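Fusolin (Anomala cuprea entomopoxvirus, PDB 4YN1) forms the in vivo crystals, or spindles, that enhance the virulence of an insect poxvirus, probably acting on chitin as a lytic polysaccharide monooxygenase. Local coordinates at residues S176-V181 / Y196-P201; V200-R205 / A231-R236. All blocks are in the same frame, centred on the assembly; numbering follows the deposited sequence.

Strand 194-203 serves both contacts, one at each end, and the two centres lie 19 Å apart. In contact 1 it meets strand 180-182, its neighbour in the same antiparallel sheet, together with the loop leading into that strand. In contact 2 its end and the loop that follows meet the end of strand 223-234, which belongs to the other sheet, and the residue beyond it. Both sites are partly buried, with interior residues (Y196 and M198; V202, R205 and F233) beside more accessible ones. In both, carbonyl oxygen meets a ring edge and a water joins the backbones; contact 1 adds methyls over a ring and a guanidinium, contact 2 a direct side-chain hydrogen bond.

Contact 1 (S176-V181 / Y196-P201); sequences STVPLV and YRMIVP
Y196 and R197 receive L180 and V181 in a beta hairpin, strands 180-182 and 194-203, at the margin of one sheet of the beta sandwich expected of a lytic polysaccharide monooxygenase. V178 joins them from the loop that brings the chain over from strand 170-176 of the other sheet. The Y196 ring illustrates how one aromatic group can use face and edge at once. Methyl CD1 of L180 sits over a face, 3.9 Å from the centroid of the Y196 ring and 17° off its normal, a CH-pi contact. In L180, CG is trans to the backbone nitrogen (chi1 -175°), and the turn at chi2 (65°) then sets CD1 over the ring. At the rim, V178 O lies near the ring plane, 3.4 Å from CD1 of Y196. The phenol oxygen is hydrogen-bonded to E145, and the rings of F149 and W215 meet that of Y196 obliquely, so rotation of this side chain is probably restricted. R197 follows. Its backbone nitrogen is linked to the other segment by a water, which accepts from R197 N at 3.0 Å and donates to P179 O at 2.8 Å. Its side chain bends, and CG2 of V181 stands over one face of the guanidinium, toward its rim, 3.5 Å from NH2 of R197. A hydrogen bond from NH1 to the carbonyl of N182 ties the same group to the next residue of the partner strand. M198 turns inward, against F149 and F174 of the opposing sheet, and there the two branches of V178 divide the work: CG1 rests 3.4 Å from R197 O, while CG2 reaches CB of M198 at 4.0 Å and also touches its sulfur, SD, at 4.1 Å.

Contact 2 (V200-R205 / A231-R236); sequences VPVPYR and AVFANR. With EDO (1,2-ethanediol), chain C.
F233 points the rim of its ring at the backbone of 200-205, a clear case of a phenyl edge placed among carbonyl oxygens. P203 O lies 3.5 Å from CE2 of F233, and R205 O is equally close to CD2; both oxygens are near the ring plane, where the weakly positive hydrogens point. Methyl CG1 of V202 completes this edge, 3.8 Å from CZ of F233. The backbones are also joined by a water that accepts from F233 N and donates to R205 O. Y204 and N235 cross nearly at right angles, ring and amide planes 69° apart. With its CG trans to the backbone nitrogen (chi1 172°), Y204 extends far enough for OH to donate to OD1 of N235, 2.6 Å away. The amide's ND2 donates in turn to O2 of a 1,2-ethanediol, probably from the crystallisation liquor, at 3.0 Å; N235 N donates to the same oxygen, and the diol's O1 to F233 O. The contact joins the two sheets of the probable beta sandwich of the lytic polysaccharide monooxygenase family: F233 packs on I132 of strand 131-140, the sheet neighbour of strand 194-203, and on I122 of strand 120-123, with the F209 ring meeting its own.

Contact 1 (S176-V181 / Y196-P201)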
loop_
_atom_site.group_PDB
_atom_site.type_symbol
_atom_site.label_atom_id
_atom_site.label_comp_id
_atom_site.label_asym_id
_atom_site.label_seq_id
_atom_site.Cartn_x
_atom_site.Cartn_y
_atom_site.Cartn_z
ATOM N N SER A 176 -12.528 12.792 4.559
ATOM C CA SER A 176 -12.702 13.721 5.682
ATOM C C SER A 176 -11.406 14.386 6.088
ATOM O O SER A 176 -10.312 13.845 5.897
ATOM C CB SER A 176 -13.235 12.953 6.900
ATOM O OG SER A 176 -13.682 13.813 7.935
ATOM N N THR A 177 -11.542 15.538 6.744
ATOM C CA THR A 177 -10.417 16.167 7.419
ATOM C C THR A 177 -10.340 15.340 8.695
ATOM O O THR A 177 -11.342 14.764 9.120
ATOM C CB THR A 177 -10.669 17.671 7.686
ATOM O OG1 THR A 177 -11.912 17.782 8.354
ATOM C CG2 THR A 177 -10.686 18.477 6.436
ATOM N N VAL A 178 -9.139 15.148 9.205
ATOM C CA VAL A 178 -8.855 14.299 10.370
ATOM C C VAL A 178 -7.994 15.094 11.360
ATOM O O VAL A 178 -6.966 15.616 10.937
ATOM C CB VAL A 178 -8.092 13.017 9.906
ATOM C CG1 VAL A 178 -7.682 12.149 11.109
ATOM C CG2 VAL A 178 -8.950 12.203 8.931
ATOM N N PRO A 179 -8.322 15.107 12.666
ATOM C CA PRO A 179 -7.474 15.844 13.624
ATOM C C PRO A 179 -6.178 15.109 13.933
ATOM O O PRO A 179 -6.162 13.890 13.993
ATOM C CB PRO A 179 -8.349 15.934 14.878
ATOM C CG PRO A 179 -9.244 14.755 14.808
ATOM C CD PRO A 179 -9.500 14.517 13.335
ATOM N N LEU A 180 -5.113 15.880 14.179
ATOM C CA LEU A 180 -3.834 15.381 14.642
ATOM C C LEU A 180 -3.964 15.064 16.118
ATOM O O LEU A 180 -4.359 15.932 16.891
ATOM C CB LEU A 180 -2.762 16.448 14.403
ATOM C CG LEU A 180 -1.339 16.076 14.713
ATOM C CD1 LEU A 180 -0.835 14.978 13.787
ATOM C CD2 LEU A 180 -0.431 17.299 14.575
ATOM N N VAL A 181 -3.638 13.846 16.512
ATOM C CA VAL A 181 -3.773 13.366 17.888
ATOM C C VAL A 181 -2.490 12.769 18.398
ATOM O O VAL A 181 -1.627 12.409 17.626
ATOM C CB VAL A 181 -4.956 12.360 18.044
ATOM C CG1 VAL A 181 -6.321 13.032 17.758
ATOM C CG2 VAL A 181 -4.768 11.109 17.173
ATOM N N TYR A 196 -2.367 10.716 12.729
ATOM C CA TYR A 196 -3.747 10.897 12.270
ATOM C C TYR A 196 -4.394 9.524 12.309
ATOM O O TYR A 196 -3.923 8.604 11.614
ATOM C CB TYR A 196 -3.826 11.423 10.843
ATOM C CG TYR A 196 -3.273 12.817 10.660
ATOM C CD1 TYR A 196 -4.023 13.937 11.007
ATOM C CD2 TYR A 196 -1.989 13.019 10.171
ATOM C CE1 TYR A 196 -3.512 15.225 10.850
ATOM C CE2 TYR A 196 -1.472 14.298 10.012
ATOM C CZ TYR A 196 -2.253 15.400 10.317
ATOM O OH TYR A 196 -1.747 16.650 10.128
ATOM N N ARG A 197 -5.396 9.345 13.171
ATOM C CA ARG A 197 -6.137 8.106 13.261
ATOM C C ARG A 197 -7.529 8.349 12.716
ATOM O O ARG A 197 -8.126 9.384 12.988
ATOM C CB ARG A 197 -6.215 7.534 14.682
ATOM C CG ARG A 197 -4.859 7.073 15.224
ATOM C CD ARG A 197 -4.980 6.251 16.520
ATOM N NE ARG A 197 -5.631 7.032 17.562
ATOM C CZ ARG A 197 -5.026 7.769 18.492
ATOM N NH1 ARG A 197 -3.700 7.767 18.600
ATOM N NH2 ARG A 197 -5.740 8.496 19.332
ATOM N N MET A 198 -8.040 7.426 11.924
ATOM C CA MET A 198 -9.379 7.592 11.339
ATOM C C MET A 198 -10.040 6.225 11.247
ATOM O O MET A 198 -9.372 5.226 10.981
ATOM C CB MET A 198 -9.309 8.310 9.962
ATOM C CG MET A 198 -8.550 7.547 8.903
ATOM S SD MET A 198 -7.634 8.501 7.705
ATOM C CE MET A 198 -6.111 8.893 8.703
ATOM N N ILE A 199 -11.336 6.166 11.516
ATOM C CA ILE A 199 -12.078 4.916 11.431
ATOM C C ILE A 199 -12.536 4.762 10.010
ATOM O O ILE A 199 -13.368 5.539 9.542
ATOM C CB ILE A 199 -13.296 4.834 12.414
ATOM C CG1 ILE A 199 -12.869 5.112 13.888
ATOM C CG2 ILE A 199 -13.982 3.456 12.289
ATOM C CD1 ILE A 199 -11.833 4.249 14.391
ATOM N N VAL A 200 -12.004 3.747 9.329
ATOM C CA VAL A 200 -12.313 3.481 7.942
ATOM C C VAL A 200 -13.282 2.286 7.862
ATOM O O VAL A 200 -12.916 1.202 8.297
ATOM C CB VAL A 200 -11.027 3.207 7.130
ATOM C CG1 VAL A 200 -11.350 2.890 5.661
ATOM C CG2 VAL A 200 -10.096 4.406 7.187
ATOM N N PRO A 201 -14.473 2.468 7.263
ATOM C CA PRO A 201 -15.413 1.326 7.101
ATOM C C PRO A 201 -14.988 0.495 5.905
ATOM O O PRO A 201 -15.262 0.843 4.759
ATOM C CB PRO A 201 -16.773 2.008 6.879
ATOM C CG PRO A 201 -16.453 3.342 6.323
ATOM C CD PRO A 201 -15.036 3.714 6.710
HETATM O O HOH W 1 -7.124 11.330 14.527
#

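Contact 2 (V200-R205 / A231-R236)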
loop_
_atom_site.group_PDB
_atom_site.type_symbol
_atom_site.label_atom_id
_atom_site.label_comp_id
_atom_site.label_asym_id
_atom_site.label_seq_id
_atom_site.Cartn_x
_atom_site.Cartn_y
_atom_site.Cartn_z
ATOM N N VAL A 200 -12.004 3.747 9.329
ATOM C CA VAL A 200 -12.313 3.481 7.942
ATOM C C VAL A 200 -13.282 2.286 7.862
ATOM O O VAL A 200 -12.916 1.202 8.297
ATOM C CB VAL A 200 -11.027 3.207 7.130
ATOM C CG1 VAL A 200 -11.350 2.890 5.661
ATOM C CG2 VAL A 200 -10.096 4.406 7.187
ATOM N N PRO A 201 -14.473 2.468 7.263
ATOM C CA PRO A 201 -15.413 1.326 7.101
ATOM C C PRO A 201 -14.988 0.495 5.905
ATOM O O PRO A 201 -15.262 0.843 4.759
ATOM C CB PRO A 201 -16.773 2.008 6.879
ATOM C CG PRO A 201 -16.453 3.342 6.323
ATOM C CD PRO A 201 -15.036 3.714 6.710
ATOM N N VAL A 202 -14.273 -0.589 6.166
ATOM C CA VAL A 202 -13.741 -1.412 5.085
ATOM C C VAL A 202 -14.793 -2.445 4.700
ATOM O O VAL A 202 -15.233 -3.192 5.576
ATOM C CB VAL A 202 -12.410 -2.078 5.498
ATOM C CG1 VAL A 202 -11.868 -2.949 4.361
ATOM C CG2 VAL A 202 -11.385 -1.014 5.877
ATOM N N PRO A 203 -15.184 -2.523 3.409
ATOM C CA PRO A 203 -16.150 -3.531 2.997
ATOM C C PRO A 203 -15.546 -4.926 3.098
ATOM O O PRO A 203 -14.342 -5.144 2.871
ATOM C CB PRO A 203 -16.464 -3.135 1.534
ATOM C CG PRO A 203 -15.253 -2.479 1.051
ATOM C CD PRO A 203 -14.751 -1.716 2.253
ATOM N N TYR A 204 -16.367 -5.871 3.479
ATOM C CA TYR A 204 -15.943 -7.251 3.562
ATOM C C TYR A 204 -15.417 -7.741 2.213
ATOM O O TYR A 204 -15.961 -7.416 1.167
ATOM C CB TYR A 204 -17.106 -8.141 4.009
ATOM C CG TYR A 204 -16.810 -9.620 3.932
ATOM C CD1 TYR A 204 -16.978 -10.326 2.743
ATOM C CD2 TYR A 204 -16.424 -10.331 5.058
ATOM C CE1 TYR A 204 -16.686 -11.688 2.665
ATOM C CE2 TYR A 204 -16.146 -11.695 4.992
ATOM C CZ TYR A 204 -16.343 -12.380 3.813
ATOM O OH TYR A 204 -16.021 -13.713 3.770
ATOM N N ARG A 205 -14.417 -8.609 2.286
ATOM C CA ARG A 205 -13.804 -9.282 1.152
ATOM C C ARG A 205 -13.432 -10.679 1.574
ATOM O O ARG A 205 -13.020 -10.867 2.711
ATOM C CB ARG A 205 -12.512 -8.546 0.758
ATOM C CG ARG A 205 -12.702 -7.121 0.215
ATOM C CD ARG A 205 -13.228 -7.161 -1.181
ATOM N NE ARG A 205 -13.468 -5.835 -1.731
ATOM C CZ ARG A 205 -14.612 -5.163 -1.666
ATOM N NH1 ARG A 205 -15.659 -5.669 -1.012
ATOM N NH2 ARG A 205 -14.726 -3.983 -2.258
ATOM N N ALA A 231 -3.959 -5.951 2.444
ATOM C CA ALA A 231 -4.738 -6.544 3.539
ATOM C C ALA A 231 -5.587 -7.728 3.084
ATOM O O ALA A 231 -5.851 -7.904 1.898
ATOM C CB ALA A 231 -5.619 -5.465 4.163
ATOM N N VAL A 232 -6.005 -8.525 4.037
ATOM C CA VAL A 232 -6.906 -9.664 3.818
ATOM C C VAL A 232 -7.634 -9.947 5.118
ATOM O O VAL A 232 -7.062 -9.783 6.199
ATOM C CB VAL A 232 -6.088 -10.912 3.318
ATOM C CG1 VAL A 232 -5.176 -11.471 4.407
ATOM C CG2 VAL A 232 -7.013 -11.987 2.778
ATOM N N PHE A 233 -8.871 -10.401 5.021
ATOM C CA PHE A 233 -9.617 -10.808 6.184
ATOM C C PHE A 233 -9.452 -12.297 6.388
ATOM O O PHE A 233 -9.445 -13.061 5.424
ATOM C CB PHE A 233 -11.110 -10.475 6.044
ATOM C CG PHE A 233 -11.409 -9.006 6.064
ATOM C CD1 PHE A 233 -11.186 -8.251 7.206
ATOM C CD2 PHE A 233 -11.915 -8.365 4.939
ATOM C CE1 PHE A 233 -11.470 -6.888 7.225
ATOM C CE2 PHE A 233 -12.179 -6.998 4.957
ATOM C CZ PHE A 233 -11.963 -6.271 6.102
ATOM N N ALA A 234 -9.296 -12.723 7.632
ATOM C CA ALA A 234 -9.296 -14.147 7.943
ATOM C C ALA A 234 -10.697 -14.507 8.460
ATOM O O ALA A 234 -11.101 -14.110 9.558
ATOM C CB ALA A 234 -8.218 -14.499 8.977
ATOM N N ASN A 235 -11.445 -15.270 7.654
ATOM C CA ASN A 235 -12.787 -15.723 8.024
ATOM C C ASN A 235 -12.657 -16.670 9.189
ATOM O O ASN A 235 -11.698 -17.440 9.245
ATOM C CB ASN A 235 -13.504 -16.379 6.851
ATOM C CG ASN A 235 -14.018 -15.358 5.857
ATOM O OD1 ASN A 235 -15.128 -14.848 5.966
ATOM N ND2 ASN A 235 -13.208 -14.976 4.913
ATOM N N ARG A 236 -13.570 -16.587 10.133
ATOM C CA ARG A 236 -13.531 -17.435 11.321
ATOM C C ARG A 236 -13.887 -18.865 10.895
ATOM O O ARG A 236 -14.852 -19.049 10.144
ATOM C CB ARG A 236 -14.548 -16.937 12.339
ATOM C CG ARG A 236 -14.393 -17.514 13.707
ATOM C CD ARG A 236 -15.290 -16.769 14.665
ATOM N NE ARG A 236 -15.040 -17.161 16.049
ATOM C CZ ARG A 236 -15.686 -16.671 17.101
ATOM N NH1 ARG A 236 -16.639 -15.756 16.942
ATOM N NH2 ARG A 236 -15.387 -17.091 18.324
HETATM C C1 EDO C . -9.488 -15.265 3.155
HETATM O O1 EDO C . -10.464 -14.244 3.193
HETATM C C2 EDO C . -10.081 -16.567 3.757
HETATM O O2 EDO C . -10.511 -16.345 5.105
HETATM O O HOH W 2 -10.233 -10.731 2.602
#